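Local coordinates for protein putative oxidoreductase (Bacteroides fragilis NCTC 9343, PDB 3FHL) that probably works as a nucleotide-dependent oxidoreductase of the Gfo/Idh/MocA family, with a Rossmann-type NAD-binding domain joined to an alpha/beta domain, at residues Y122-D128 / G305-F310. Numbering follows the deposited sequence.
Sequences YQNRRWD and GNYGGF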
ATOM      1  N   TYR C 122     -16.026  16.330 -17.195  1.00 30.80           N
ATOM      2  CA  TYR C 122     -16.238  14.890 -17.375  1.00 28.66           C
ATOM      3  C   TYR C 122     -15.288  14.056 -16.510  1.00 30.89           C
ATOM      4  O   TYR C 122     -14.087  13.990 -16.775  1.00 34.26           O
ATOM      5  CB  TYR C 122     -16.055  14.515 -18.843  1.00 31.55           C
ATOM      6  CG  TYR C 122     -16.466  13.098 -19.176  1.00 28.15           C
ATOM      7  CD1 TYR C 122     -17.784  12.673 -19.003  1.00 30.39           C
ATOM      8  CD2 TYR C 122     -15.545  12.193 -19.689  1.00 33.76           C
ATOM      9  CE1 TYR C 122     -18.177  11.380 -19.321  1.00 32.75           C
ATOM     10  CE2 TYR C 122     -15.921  10.906 -20.008  1.00 30.72           C
ATOM     11  CZ  TYR C 122     -17.237  10.506 -19.829  1.00 29.46           C
ATOM     12  OH  TYR C 122     -17.605   9.224 -20.137  1.00 30.03           O
ATOM     13  N   GLN C 123     -15.836  13.426 -15.477  1.00 32.06           N
ATOM     14  CA  GLN C 123     -15.077  12.503 -14.629  1.00 33.64           C
ATOM     15  C   GLN C 123     -15.863  11.204 -14.533  1.00 31.26           C
ATOM     16  O   GLN C 123     -16.657  11.005 -13.613  1.00 32.08           O
ATOM     17  CB  GLN C 123     -14.820  13.118 -13.241  1.00 33.07           C
ATOM     18  CG  GLN C 123     -14.111  14.484 -13.285  1.00 37.61           C
ATOM     19  CD  GLN C 123     -13.417  14.844 -11.991  1.00 43.20           C
ATOM     20  OE1 GLN C 123     -12.417  14.232 -11.626  1.00 44.95           O
ATOM     21  NE2 GLN C 123     -13.928  15.859 -11.299  1.00 38.17           N
ATOM     22  N   ASN C 124     -15.638  10.309 -15.492  1.00 28.16           N
ATOM     23  CA  ASN C 124     -16.495   9.143 -15.651  1.00 28.55           C
ATOM     24  C   ASN C 124     -16.287   7.978 -14.694  1.00 30.84           C
ATOM     25  O   ASN C 124     -17.166   7.117 -14.576  1.00 25.79           O
ATOM     26  CB  ASN C 124     -16.435   8.620 -17.084  1.00 31.58           C
ATOM     27  CG  ASN C 124     -15.039   8.230 -17.526  1.00 38.34           C
ATOM     28  OD1 ASN C 124     -14.047   8.453 -16.844  1.00 41.65           O
ATOM     29  ND2 ASN C 124     -14.961   7.657 -18.700  1.00 42.21           N
ATOM     30  N   ARG C 125     -15.145   7.945 -14.010  1.00 29.98           N
ATOM     31  CA  ARG C 125     -14.845   6.810 -13.141  1.00 29.54           C
ATOM     32  C   ARG C 125     -15.633   6.822 -11.842  1.00 26.08           C
ATOM     33  O   ARG C 125     -15.578   5.870 -11.060  1.00 27.16           O
ATOM     34  CB  ARG C 125     -13.337   6.638 -12.935  1.00 28.69           C
ATOM     35  CG  ARG C 125     -12.641   6.133 -14.218  1.00 27.86           C
ATOM     36  CD  ARG C 125     -11.271   5.564 -13.926  1.00 31.32           C
ATOM     37  NE  ARG C 125     -10.566   5.148 -15.140  1.00 30.52           N
ATOM     38  CZ  ARG C 125     -10.690   3.955 -15.723  1.00 40.65           C
ATOM     39  NH1 ARG C 125     -11.513   3.030 -15.225  1.00 32.08           N
ATOM     40  NH2 ARG C 125      -9.989   3.695 -16.820  1.00 38.16           N
ATOM     41  N   ARG C 126     -16.432   7.872 -11.654  1.00 25.74           N
ATOM     42  CA  ARG C 126     -17.469   7.868 -10.631  1.00 27.48           C
ATOM     43  C   ARG C 126     -18.561   6.844 -10.963  1.00 25.10           C
ATOM     44  O   ARG C 126     -19.321   6.434 -10.090  1.00 25.88           O
ATOM     45  CB  ARG C 126     -18.087   9.254 -10.506  1.00 31.73           C
ATOM     46  CG  ARG C 126     -17.103  10.320 -10.096  1.00 36.80           C
ATOM     47  CD  ARG C 126     -17.828  11.539  -9.622  1.00 33.67           C
ATOM     48  NE  ARG C 126     -16.973  12.714  -9.492  1.00 33.44           N
ATOM     49  CZ  ARG C 126     -17.439  13.915  -9.171  1.00 34.54           C
ATOM     50  NH1 ARG C 126     -16.621  14.949  -9.053  1.00 34.08           N
ATOM     51  NH2 ARG C 126     -18.736  14.076  -8.957  1.00 37.96           N
ATOM     52  N   TRP C 127     -18.611   6.416 -12.222  1.00 24.64           N
ATOM     53  CA  TRP C 127     -19.587   5.400 -12.637  1.00 26.46           C
ATOM     54  C   TRP C 127     -18.930   4.086 -13.065  1.00 29.37           C
ATOM     55  O   TRP C 127     -19.532   3.294 -13.781  1.00 29.02           O
ATOM     56  CB  TRP C 127     -20.494   5.949 -13.752  1.00 26.58           C
ATOM     57  CG  TRP C 127     -21.411   7.062 -13.286  1.00 29.65           C
ATOM     58  CD1 TRP C 127     -22.644   6.925 -12.696  1.00 34.43           C
ATOM     59  CD2 TRP C 127     -21.152   8.463 -13.350  1.00 30.72           C
ATOM     60  NE1 TRP C 127     -23.165   8.166 -12.389  1.00 31.59           N
ATOM     61  CE2 TRP C 127     -22.273   9.125 -12.783  1.00 28.92           C
ATOM     62  CE3 TRP C 127     -20.080   9.231 -13.821  1.00 27.51           C
ATOM     63  CZ2 TRP C 127     -22.349  10.513 -12.687  1.00 24.63           C
ATOM     64  CZ3 TRP C 127     -20.165  10.616 -13.730  1.00 28.18           C
ATOM     65  CH2 TRP C 127     -21.289  11.240 -13.161  1.00 32.49           C
ATOM     66  N   ASP C 128     -17.690   3.853 -12.628  1.00 30.92           N
ATOM     67  CA  ASP C 128     -17.084   2.521 -12.761  1.00 29.91           C
ATOM     68  C   ASP C 128     -17.878   1.565 -11.887  1.00 22.79           C
ATOM     69  O   ASP C 128     -18.352   1.968 -10.827  1.00 28.68           O
ATOM     70  CB  ASP C 128     -15.619   2.543 -12.303  1.00 29.74           C
ATOM     71  CG  ASP C 128     -14.650   2.930 -13.418  1.00 25.65           C
ATOM     72  OD1 ASP C 128     -15.093   3.213 -14.552  1.00 26.13           O
ATOM     73  OD2 ASP C 128     -13.424   2.947 -13.165  1.00 25.33           O
ATOM     74  N   GLY C 305     -21.525  -1.081 -13.991  1.00 29.75           N
ATOM     75  CA  GLY C 305     -20.878   0.148 -14.434  1.00 32.55           C
ATOM     76  C   GLY C 305     -21.833   0.945 -15.302  1.00 35.20           C
ATOM     77  O   GLY C 305     -22.610   0.363 -16.058  1.00 34.25           O
ATOM     78  N   ASN C 306     -21.773   2.272 -15.209  1.00 29.72           N
ATOM     79  CA  ASN C 306     -22.817   3.101 -15.818  1.00 29.36           C
ATOM     80  C   ASN C 306     -22.306   4.447 -16.311  1.00 24.70           C
ATOM     81  O   ASN C 306     -22.691   5.475 -15.780  1.00 26.56           O
ATOM     82  CB  ASN C 306     -23.970   3.280 -14.803  1.00 28.89           C
ATOM     83  CG  ASN C 306     -25.199   3.952 -15.398  1.00 34.88           C
ATOM     84  OD1 ASN C 306     -25.412   3.935 -16.614  1.00 29.88           O
ATOM     85  ND2 ASN C 306     -26.006   4.573 -14.532  1.00 28.38           N
ATOM     86  N   TYR C 307     -21.441   4.453 -17.324  1.00 24.64           N
ATOM     87  CA  TYR C 307     -20.942   5.720 -17.886  1.00 25.83           C
ATOM     88  C   TYR C 307     -22.057   6.618 -18.477  1.00 27.51           C
ATOM     89  O   TYR C 307     -21.887   7.845 -18.614  1.00 27.94           O
ATOM     90  CB  TYR C 307     -19.859   5.474 -18.953  1.00 25.83           C
ATOM     91  CG  TYR C 307     -18.496   5.000 -18.434  1.00 28.46           C
ATOM     92  CD1 TYR C 307     -17.550   4.456 -19.311  1.00 30.65           C
ATOM     93  CD2 TYR C 307     -18.156   5.089 -17.077  1.00 31.21           C
ATOM     94  CE1 TYR C 307     -16.285   4.020 -18.845  1.00 29.56           C
ATOM     95  CE2 TYR C 307     -16.906   4.663 -16.611  1.00 34.24           C
ATOM     96  CZ  TYR C 307     -15.980   4.122 -17.498  1.00 30.12           C
ATOM     97  OH  TYR C 307     -14.746   3.697 -17.028  1.00 30.52           O
ATOM     98  N   GLY C 308     -23.184   6.006 -18.838  1.00 29.71           N
ATOM     99  CA  GLY C 308     -24.370   6.762 -19.259  1.00 30.91           C
ATOM    100  C   GLY C 308     -24.929   7.639 -18.157  1.00 32.37           C
ATOM    101  O   GLY C 308     -25.610   8.630 -18.436  1.00 29.70           O
ATOM    102  N   GLY C 309     -24.596   7.294 -16.910  1.00 24.24           N
ATOM    103  CA  GLY C 309     -25.049   8.028 -15.723  1.00 28.62           C
ATOM    104  C   GLY C 309     -24.585   9.464 -15.681  1.00 29.50           C
ATOM    105  O   GLY C 309     -25.221  10.307 -15.027  1.00 33.13           O
ATOM    106  N   PHE C 310     -23.475   9.753 -16.362  1.00 29.06           N
ATOM    107  CA  PHE C 310     -22.961  11.115 -16.445  1.00 29.63           C
ATOM    108  C   PHE C 310     -23.980  12.026 -17.150  1.00 29.06           C
ATOM    109  O   PHE C 310     -24.293  13.117 -16.660  1.00 29.91           O
ATOM    110  CB  PHE C 310     -21.622  11.163 -17.186  1.00 22.90           C
ATOM    111  CG  PHE C 310     -21.122  12.558 -17.421  1.00 29.81           C
ATOM    112  CD1 PHE C 310     -20.505  13.268 -16.394  1.00 28.61           C
ATOM    113  CD2 PHE C 310     -21.299  13.181 -18.659  1.00 29.70           C
ATOM    114  CE1 PHE C 310     -20.042  14.559 -16.597  1.00 31.10           C
ATOM    115  CE2 PHE C 310     -20.839  14.486 -18.867  1.00 28.11           C
ATOM    116  CZ  PHE C 310     -20.214  15.171 -17.836  1.00 27.08           C
TER
HETATM  117  O   HOH W   1     -20.142   8.958 -20.641  1.00 28.73           O
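The indole of W127 has one face against the chain at G309 and F310. G309 CA sits over its five-membered ring, 4.1 Å from the centroid, and F310 CB over the six-membered ring, both as CH-pi contacts. R126 CB covers part of the opposite face. G309 has no side chain, which lets its backbone come close to the indole face; a CB there would run into W127 CD1. The ring of F310 takes the edge of Y122 on one face in a T-shaped pair, with planes at 89°; Y122 CD1 sits over the centre of the F310 ring. W127 CZ3 meets the F310 ring at its rim, 3.8 Å from F310 CD1. The three rings form an aromatic cluster. F310 CG lies anti to its backbone N (chi1 174°), which carries the ring past the indole to Y122.

The Y307 ring has N124 over one face. N124 CB makes a CH-pi contact there, and the amide lies 22° from the ring plane. At the ring edge, Y307 OH donates to D128 OD1 at 2.5 Å. D128 OD2 uses its syn lone pair for a salt bridge from R125 NH1, in the guanidinium plane. On the backbone, N306 N gives W127 O a nearly straight bond of 2.8 Å. A water links Y122 OH to the carbonyl oxygen of Y307.

The contact joins the loop after strand 119-122, the edge of the Rossmann sheet, to the start of helix 309-320 in the C-terminal part of the chain. F20 of helix 15-27 also touches Y122, N124 and Y307. Both carboxylate oxygens of D128 are engaged, which fixes its rotation. Beside the apolar ring cluster, the charge of R125 probably helps keep D128 ionised, and so a good acceptor for Y307 OH at this buried junction.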